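Side-chain contacts in putative uncharacterized protein SAG1039 (Streptococcus agalactiae serogroup V, PDB 3GWK), which is a homodimeric WXG100 (ESAT-6-like) protein of uncertain function, probably exported as a helical-hairpin dimer by a specialised type VII secretion system, as its relatives are: residues Ile6-Pro10 against Glu11-Ser15; Leu79-Ala82 against Asp83-Gln87; Ala90-Ala93 against Ser94-Gly98. All blocks are in the same frame, centred on the assembly; numbering follows the deposited sequence.

Following the chain from its N terminus, interaction 1 comes first: residues 6-15 leave the short helix 2-5, cross a loop and start helix 10-44. The chain then runs the length of the hairpin and returns along helix 51-95, where interaction 2, residues 79-87, is a run of helical turns alongside that start. Interaction 3, residues 90-98, ends the same helix and lies about 21 Å, centre to centre, from interaction 1. All three are local and in series, so none nests within or crosses another. Interactions 1 and 2 touch through Arg14, salt-bridged to Asp83 and Glu86, and through Pro10 against Ile85; interaction 3 makes no contact with interaction 1.

Interaction 1 of 3, residues Ile6-Pro10 against Glu11-Ser15; sequences IKLTP and EELRS
Thr9 and Glu12 exchange side-chain-to-backbone hydrogen bonds in a capping box at the start of helix 10-44. Thr9 OG1 accepts from Glu12 N at 3.0 Å, and Glu12 OE1 in return takes Thr9 N at 3.0 Å, through the carboxylate lone pair that faces away from its other oxygen. With chi1 at 68°, the Thr9 hydroxyl sits between its own backbone N and carbonyl carbon, the rotation that turns it to the first turn of the helix. The Glu12 chain, extended beyond CG, passes OG1 and reaches back over the backbone of Leu8. A water donates to both Glu12 OE1 and Lys7 O, so the same carboxylate oxygen also ties down the loop before the cap. On the apolar side, Leu8 CB lies 3.9 Å from Leu13 CG, and Leu8 CD1 reaches Leu13 CD2. Backbone bonds from Leu13 N to Thr9 O and from Arg14 N to Pro10 O begin the regular helix; Pro10, which has no N-H to offer, fits this first turn. Arg14 runs over Pro10 O and brings one face of its guanidinium over Pro10 CB, with NH1 3.9 Å away; salt bridges to Asp83 and Glu86 fix the group. Beyond the turn, Leu13 packs on Leu78 and Pro10 on Ile85 of helix 51-95, while Lys7 forms a salt bridge with Asp46 of the second subunit.

Interaction 2 of 3, residues Leu79-Ala82 against Asp83-Gln87; sequences LKVA and DIIEQ
Val81 and Ile85, one turn apart on helix 51-95, form the close apolar part of this contact: Val81 CG1 meets Ile85 CD1 at 3.8 Å. Val81 directs CG1 opposite its backbone N (chi1 169°), whereas the CG1 arm of Ile85 folds back beside its own N, over Val81 O, and carries CD1 to the valine methyl. The backbone beneath is regular helix. Ile85 N donates to Val81 O at 2.9 Å and Glu86 N to Ala82 O at 2.9 Å. Ala82 is buried, its small methyl leaving the neighbouring helix close to the backbone.

The other flanks are looser, with water and solvent where the first has packed methyls. Asp83 N bonds to Leu79 O at 3.0 Å, and a water donates both to that oxygen and to Asp83 OD1. This water joins the carboxylate to the preceding turn, where the side chain itself makes no direct bond. Ile84, on the exposed surface, lays CG1 and CD1 over Lys80 O, CG1 at 3.4 Å, without meeting another side chain across the contact. Lys80 is exposed too, and its side chain lies about 3 Å from a bound sulfate, probably from the crystallisation liquor.

The acids have a shared partner on the facing helix: Asp83 OD1 and Glu86 OE2 form salt bridges with separate terminal nitrogens of Arg14, which probably favours the charged form of all three groups. Around that arginine, helix 51-95 packs Ala82 on Leu13 of helix 10-44, while Val81 and Ile85 receive Ile6 from the loop before it.

Interaction 3 of 3, residues Ala90-Ala93 against Ser94-Gly98; sequences ADIA and SQISG
Asp91 and Gln95 run alongside each other one turn apart, with their carboxylate and amide planes 27° from each other. Their polar link is indirect: a water donates to Asp91 OD2 at 2.8 Å and accepts from Gln95 NE2 at 3.1 Å. The glutamine chain, extended beyond CG, passes over Asp91 O and brings NE2 within 3.7 Å of Asp91 CB. The other carboxylate oxygen, OD1, takes a hydrogen bond from Gln87 NE2, so the acid is held from the preceding turn as well.

Apolar contact is slight. Ile92 CG2 and Ile96 CG1 approach to 4.0 Å, their side chains also alongside each other on the exposed surface; Ile96 CB meanwhile rests on Ile92 O.

Backbone bonds trace the C-terminal end of helix 51-95, the second long helix of the WXG100 hairpin. Gln95 N donates to Asp91 O at 2.9 Å and Ile96 N to Ile92 O at 3.1 Å. Ser94 N bonds to Ala90 O and, weakly, to Asp91 O. Helical backbone angles stop at Ile96.

Waters supplement the backbone bonds at the helix end. One donates to Ile96 O and to Ile92 O, which thus holds both this water and Ile96 N, while another joins Ala93 O, at 2.8 Å, to that same Ile96 oxygen.

Interaction 1 of 3, residues Ile6-Pro10 against Glu11-Ser15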
loop_
_atom_site.group_PDB
_atom_site.type_symbol
_atom_site.label_atom_id
_atom_site.label_comp_id
_atom_site.label_asym_id
_atom_site.label_seq_id
_atom_site.Cartn_x
_atom_site.Cartn_y
_atom_site.Cartn_z
ATOM N N ILE A 6 3.127 -28.955 3.596
ATOM C CA ILE A 6 3.461 -27.709 4.316
ATOM C C ILE A 6 4.686 -27.940 5.182
ATOM O O ILE A 6 4.659 -28.843 6.066
ATOM C CB ILE A 6 2.271 -27.195 5.167
ATOM C CG1 ILE A 6 1.103 -26.829 4.239
ATOM C CG2 ILE A 6 2.723 -25.992 6.015
ATOM C CD1 ILE A 6 -0.166 -26.505 5.001
ATOM N N LYS A 7 5.751 -27.191 4.954
ATOM C CA LYS A 7 6.950 -27.323 5.772
ATOM C C LYS A 7 7.068 -26.298 6.873
ATOM O O LYS A 7 7.838 -26.489 7.800
ATOM C CB LYS A 7 8.198 -27.175 4.938
ATOM C CG LYS A 7 7.933 -27.421 3.552
ATOM C CD LYS A 7 7.649 -28.819 3.158
ATOM C CE LYS A 7 7.474 -28.842 1.629
ATOM N NZ LYS A 7 8.446 -27.900 0.940
ATOM N N LEU A 8 6.321 -25.207 6.781
ATOM C CA LEU A 8 6.308 -24.181 7.824
ATOM C C LEU A 8 5.600 -24.729 9.062
ATOM O O LEU A 8 4.532 -25.317 8.962
ATOM C CB LEU A 8 5.627 -22.901 7.419
ATOM C CG LEU A 8 6.305 -22.210 6.215
ATOM C CD1 LEU A 8 5.492 -20.928 5.851
ATOM C CD2 LEU A 8 7.756 -21.915 6.481
ATOM N N THR A 9 6.193 -24.552 10.230
ATOM C CA THR A 9 5.569 -24.880 11.480
ATOM C C THR A 9 4.400 -23.937 11.821
ATOM O O THR A 9 4.329 -22.857 11.263
ATOM C CB THR A 9 6.541 -24.764 12.640
ATOM O OG1 THR A 9 6.876 -23.410 12.813
ATOM C CG2 THR A 9 7.802 -25.623 12.423
ATOM N N PRO A 10 3.518 -24.313 12.774
ATOM C CA PRO A 10 2.505 -23.330 13.195
ATOM C C PRO A 10 3.051 -21.985 13.595
ATOM O O PRO A 10 2.528 -20.919 13.275
ATOM C CB PRO A 10 1.769 -24.050 14.355
ATOM C CG PRO A 10 1.888 -25.548 13.924
ATOM C CD PRO A 10 3.285 -25.675 13.338
ATOM N N GLU A 11 4.162 -22.017 14.310
ATOM C CA GLU A 11 4.790 -20.780 14.768
ATOM C C GLU A 11 5.307 -19.920 13.586
ATOM O O GLU A 11 5.173 -18.695 13.575
ATOM C CB GLU A 11 5.984 -21.161 15.668
ATOM C CG GLU A 11 5.576 -21.811 16.960
ATOM C CD GLU A 11 5.002 -23.241 16.918
ATOM O OE1 GLU A 11 4.255 -23.410 17.920
ATOM O OE2 GLU A 11 5.248 -24.164 16.015
ATOM N N GLU A 12 5.888 -20.603 12.613
ATOM C CA GLU A 12 6.336 -19.901 11.438
ATOM C C GLU A 12 5.176 -19.328 10.648
ATOM O O GLU A 12 5.240 -18.212 10.150
ATOM C CB GLU A 12 7.168 -20.777 10.538
ATOM C CG GLU A 12 8.556 -21.075 11.141
ATOM C CD GLU A 12 9.367 -22.067 10.322
ATOM O OE1 GLU A 12 8.779 -23.071 9.879
ATOM O OE2 GLU A 12 10.580 -21.855 10.196
ATOM N N LEU A 13 4.084 -20.102 10.513
ATOM C CA LEU A 13 2.907 -19.636 9.829
ATOM C C LEU A 13 2.360 -18.361 10.532
ATOM O O LEU A 13 1.996 -17.403 9.886
ATOM C CB LEU A 13 1.849 -20.722 9.794
ATOM C CG LEU A 13 2.143 -21.873 8.859
ATOM C CD1 LEU A 13 1.307 -23.098 9.170
ATOM C CD2 LEU A 13 1.942 -21.475 7.461
ATOM N N ARG A 14 2.334 -18.345 11.870
ATOM C CA ARG A 14 1.856 -17.209 12.630
ATOM C C ARG A 14 2.758 -15.996 12.467
ATOM O O ARG A 14 2.298 -14.867 12.333
ATOM C CB ARG A 14 1.694 -17.618 14.103
ATOM C CG ARG A 14 0.509 -18.556 14.272
ATOM C CD ARG A 14 0.536 -19.206 15.639
ATOM N NE ARG A 14 -0.632 -20.096 15.758
ATOM C CZ ARG A 14 -0.614 -21.241 16.412
ATOM N NH1 ARG A 14 0.457 -21.627 17.061
ATOM N NH2 ARG A 14 -1.705 -22.007 16.376
ATOM N N SER A 15 4.072 -16.233 12.407
ATOM C CA SER A 15 4.986 -15.098 12.250
ATOM C C SER A 15 4.823 -14.483 10.836
ATOM O O SER A 15 4.800 -13.262 10.663
ATOM C CB SER A 15 6.388 -15.631 12.344
ATOM O OG SER A 15 6.633 -15.964 13.678
HETATM O O HOH W 1 9.987 -25.096 8.751
#

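Interaction 2 of 3, residues Leu79-Ala82 against Asp83-Gln87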
loop_
_atom_site.group_PDB
_atom_site.type_symbol
_atom_site.label_atom_id
_atom_site.label_comp_id
_atom_site.label_asym_id
_atom_site.label_seq_id
_atom_site.Cartn_x
_atom_site.Cartn_y
_atom_site.Cartn_z
ATOM N N LEU A 79 -3.229 -18.106 9.789
ATOM C CA LEU A 79 -3.596 -18.329 11.196
ATOM C C LEU A 79 -4.458 -19.568 11.329
ATOM O O LEU A 79 -4.275 -20.379 12.256
ATOM C CB LEU A 79 -4.347 -17.122 11.776
ATOM C CG LEU A 79 -3.556 -15.845 11.900
ATOM C CD1 LEU A 79 -4.442 -14.751 12.451
ATOM C CD2 LEU A 79 -2.326 -16.027 12.821
ATOM N N LYS A 80 -5.434 -19.717 10.451
ATOM C CA LYS A 80 -6.336 -20.876 10.550
ATOM C C LYS A 80 -5.617 -22.171 10.297
ATOM O O LYS A 80 -5.869 -23.172 10.965
ATOM C CB LYS A 80 -7.523 -20.646 9.655
ATOM C CG LYS A 80 -8.422 -19.547 10.251
ATOM C CD LYS A 80 -9.493 -19.069 9.320
ATOM C CE LYS A 80 -10.273 -17.847 9.873
ATOM N NZ LYS A 80 -11.072 -18.245 11.055
ATOM N N VAL A 81 -4.756 -22.184 9.286
ATOM C CA VAL A 81 -3.965 -23.368 8.965
ATOM C C VAL A 81 -3.036 -23.700 10.163
ATOM O O VAL A 81 -2.946 -24.857 10.520
ATOM C CB VAL A 81 -3.249 -23.196 7.657
ATOM C CG1 VAL A 81 -2.222 -24.281 7.427
ATOM C CG2 VAL A 81 -4.226 -23.130 6.526
ATOM N N ALA A 82 -2.397 -22.688 10.743
ATOM C CA ALA A 82 -1.539 -22.918 11.877
ATOM C C ALA A 82 -2.310 -23.616 13.011
ATOM O O ALA A 82 -1.843 -24.568 13.615
ATOM C CB ALA A 82 -0.945 -21.623 12.400
ATOM N N ASP A 83 -3.549 -23.125 13.288
ATOM C CA ASP A 83 -4.328 -23.741 14.363
ATOM C C ASP A 83 -4.667 -25.180 14.053
ATOM O O ASP A 83 -4.626 -26.077 14.905
ATOM C CB ASP A 83 -5.645 -22.991 14.564
ATOM C CG ASP A 83 -5.496 -21.700 15.363
ATOM O OD1 ASP A 83 -4.449 -21.507 15.948
ATOM O OD2 ASP A 83 -6.444 -20.922 15.373
ATOM N N ILE A 84 -5.020 -25.454 12.793
ATOM C CA ILE A 84 -5.360 -26.855 12.409
ATOM C C ILE A 84 -4.144 -27.757 12.543
ATOM O O ILE A 84 -4.256 -28.905 13.043
ATOM C CB ILE A 84 -5.934 -26.901 10.985
ATOM C CG1 ILE A 84 -7.309 -26.204 10.940
ATOM C CG2 ILE A 84 -6.039 -28.307 10.487
ATOM C CD1 ILE A 84 -7.752 -25.797 9.557
ATOM N N ILE A 85 -2.995 -27.283 12.115
ATOM C CA ILE A 85 -1.795 -28.099 12.233
ATOM C C ILE A 85 -1.443 -28.315 13.718
ATOM O O ILE A 85 -1.116 -29.452 14.123
ATOM C CB ILE A 85 -0.608 -27.510 11.468
ATOM C CG1 ILE A 85 -0.943 -27.509 9.987
ATOM C CG2 ILE A 85 0.670 -28.246 11.755
ATOM C CD1 ILE A 85 0.099 -26.810 9.098
ATOM N N GLU A 86 -1.466 -27.271 14.527
ATOM C CA GLU A 86 -1.133 -27.424 15.941
ATOM C C GLU A 86 -2.072 -28.432 16.622
ATOM O O GLU A 86 -1.605 -29.293 17.403
ATOM C CB GLU A 86 -1.256 -26.084 16.599
ATOM C CG GLU A 86 -0.907 -26.084 18.051
ATOM C CD GLU A 86 -0.761 -24.619 18.482
ATOM O OE1 GLU A 86 -1.793 -23.991 18.475
ATOM O OE2 GLU A 86 0.397 -24.093 18.531
ATOM N N GLN A 87 -3.344 -28.433 16.283
ATOM C CA GLN A 87 -4.287 -29.393 16.864
ATOM C C GLN A 87 -4.016 -30.818 16.399
ATOM O O GLN A 87 -4.239 -31.769 17.123
ATOM C CB GLN A 87 -5.711 -29.003 16.521
ATOM C CG GLN A 87 -6.739 -29.806 17.221
ATOM C CD GLN A 87 -6.667 -29.653 18.741
ATOM O OE1 GLN A 87 -6.738 -28.542 19.269
ATOM N NE2 GLN A 87 -6.475 -30.780 19.455
HETATM O O HOH W 2 -3.078 -19.327 14.585
#

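Interaction 3 of 3, residues Ala90-Ala93 against Ser94-Gly98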
loop_
_atom_site.group_PDB
_atom_site.type_symbol
_atom_site.label_atom_id
_atom_site.label_comp_id
_atom_site.label_asym_id
_atom_site.label_seq_id
_atom_site.Cartn_x
_atom_site.Cartn_y
_atom_site.Cartn_z
ATOM N N ALA A 90 -1.317 -32.176 18.563
ATOM C CA ALA A 90 -1.875 -32.530 19.851
ATOM C C ALA A 90 -2.675 -33.841 19.741
ATOM O O ALA A 90 -2.631 -34.708 20.657
ATOM C CB ALA A 90 -2.738 -31.412 20.366
ATOM N N ASP A 91 -3.493 -33.962 18.707
ATOM C CA ASP A 91 -4.308 -35.167 18.544
ATOM C C ASP A 91 -3.452 -36.390 18.306
ATOM O O ASP A 91 -3.773 -37.481 18.816
ATOM C CB ASP A 91 -5.293 -34.988 17.387
ATOM C CG ASP A 91 -6.419 -34.028 17.701
ATOM O OD1 ASP A 91 -6.542 -33.560 18.874
ATOM O OD2 ASP A 91 -7.222 -33.755 16.802
ATOM N N ILE A 92 -2.384 -36.275 17.533
ATOM C CA ILE A 92 -1.475 -37.437 17.359
ATOM C C ILE A 92 -0.857 -37.784 18.713
ATOM O O ILE A 92 -0.755 -38.948 19.096
ATOM C CB ILE A 92 -0.478 -37.153 16.260
ATOM C CG1 ILE A 92 -1.231 -37.050 14.894
ATOM C CG2 ILE A 92 0.634 -38.197 16.204
ATOM C CD1 ILE A 92 -0.334 -36.678 13.709
ATOM N N ALA A 93 -0.420 -36.751 19.443
ATOM C CA ALA A 93 0.211 -37.028 20.751
ATOM C C ALA A 93 -0.733 -37.741 21.723
ATOM O O ALA A 93 -0.333 -38.561 22.580
ATOM C CB ALA A 93 0.712 -35.713 21.377
ATOM N N SER A 94 -2.023 -37.426 21.662
ATOM C CA SER A 94 -2.996 -37.972 22.604
ATOM C C SER A 94 -3.634 -39.303 22.168
ATOM O O SER A 94 -3.997 -40.122 22.992
ATOM C CB SER A 94 -4.115 -36.960 22.791
ATOM O OG SER A 94 -5.148 -37.518 23.599
ATOM N N GLN A 95 -3.825 -39.470 20.865
ATOM C CA GLN A 95 -4.595 -40.567 20.344
ATOM C C GLN A 95 -3.768 -41.725 19.816
ATOM O O GLN A 95 -4.294 -42.829 19.648
ATOM C CB GLN A 95 -5.524 -40.079 19.221
ATOM C CG GLN A 95 -6.519 -39.092 19.692
ATOM C CD GLN A 95 -7.290 -38.463 18.535
ATOM O OE1 GLN A 95 -7.550 -39.070 17.495
ATOM N NE2 GLN A 95 -7.815 -37.262 18.817
ATOM N N ILE A 96 -2.531 -41.451 19.442
ATOM C CA ILE A 96 -1.674 -42.477 18.821
ATOM C C ILE A 96 -0.791 -43.001 19.900
ATOM O O ILE A 96 -0.130 -42.229 20.628
ATOM C CB ILE A 96 -0.872 -41.903 17.601
ATOM C CG1 ILE A 96 -1.834 -41.347 16.573
ATOM C CG2 ILE A 96 0.089 -42.920 16.971
ATOM C CD1 ILE A 96 -2.863 -42.335 16.057
ATOM N N SER A 97 -0.661 -44.350 19.967
ATOM C CA SER A 97 0.261 -44.976 20.890
ATOM C C SER A 97 1.230 -45.930 20.167
ATOM O O SER A 97 0.925 -47.073 19.914
ATOM C CB SER A 97 -0.483 -45.700 22.017
ATOM O OG SER A 97 -1.730 -46.191 21.563
ATOM N N GLY A 98 2.422 -45.424 20.022
ATOM C CA GLY A 98 3.504 -46.128 19.373
ATOM C C GLY A 98 4.836 -45.813 19.974
ATOM O O GLY A 98 5.855 -46.085 19.309
ATOM O OXT GLY A 98 4.883 -45.190 21.053
HETATM O O HOH W 3 -8.701 -36.057 16.089
HETATM O O HOH W 4 1.820 -40.075 20.167
HETATM O O HOH W 5 -0.591 -41.322 22.928
#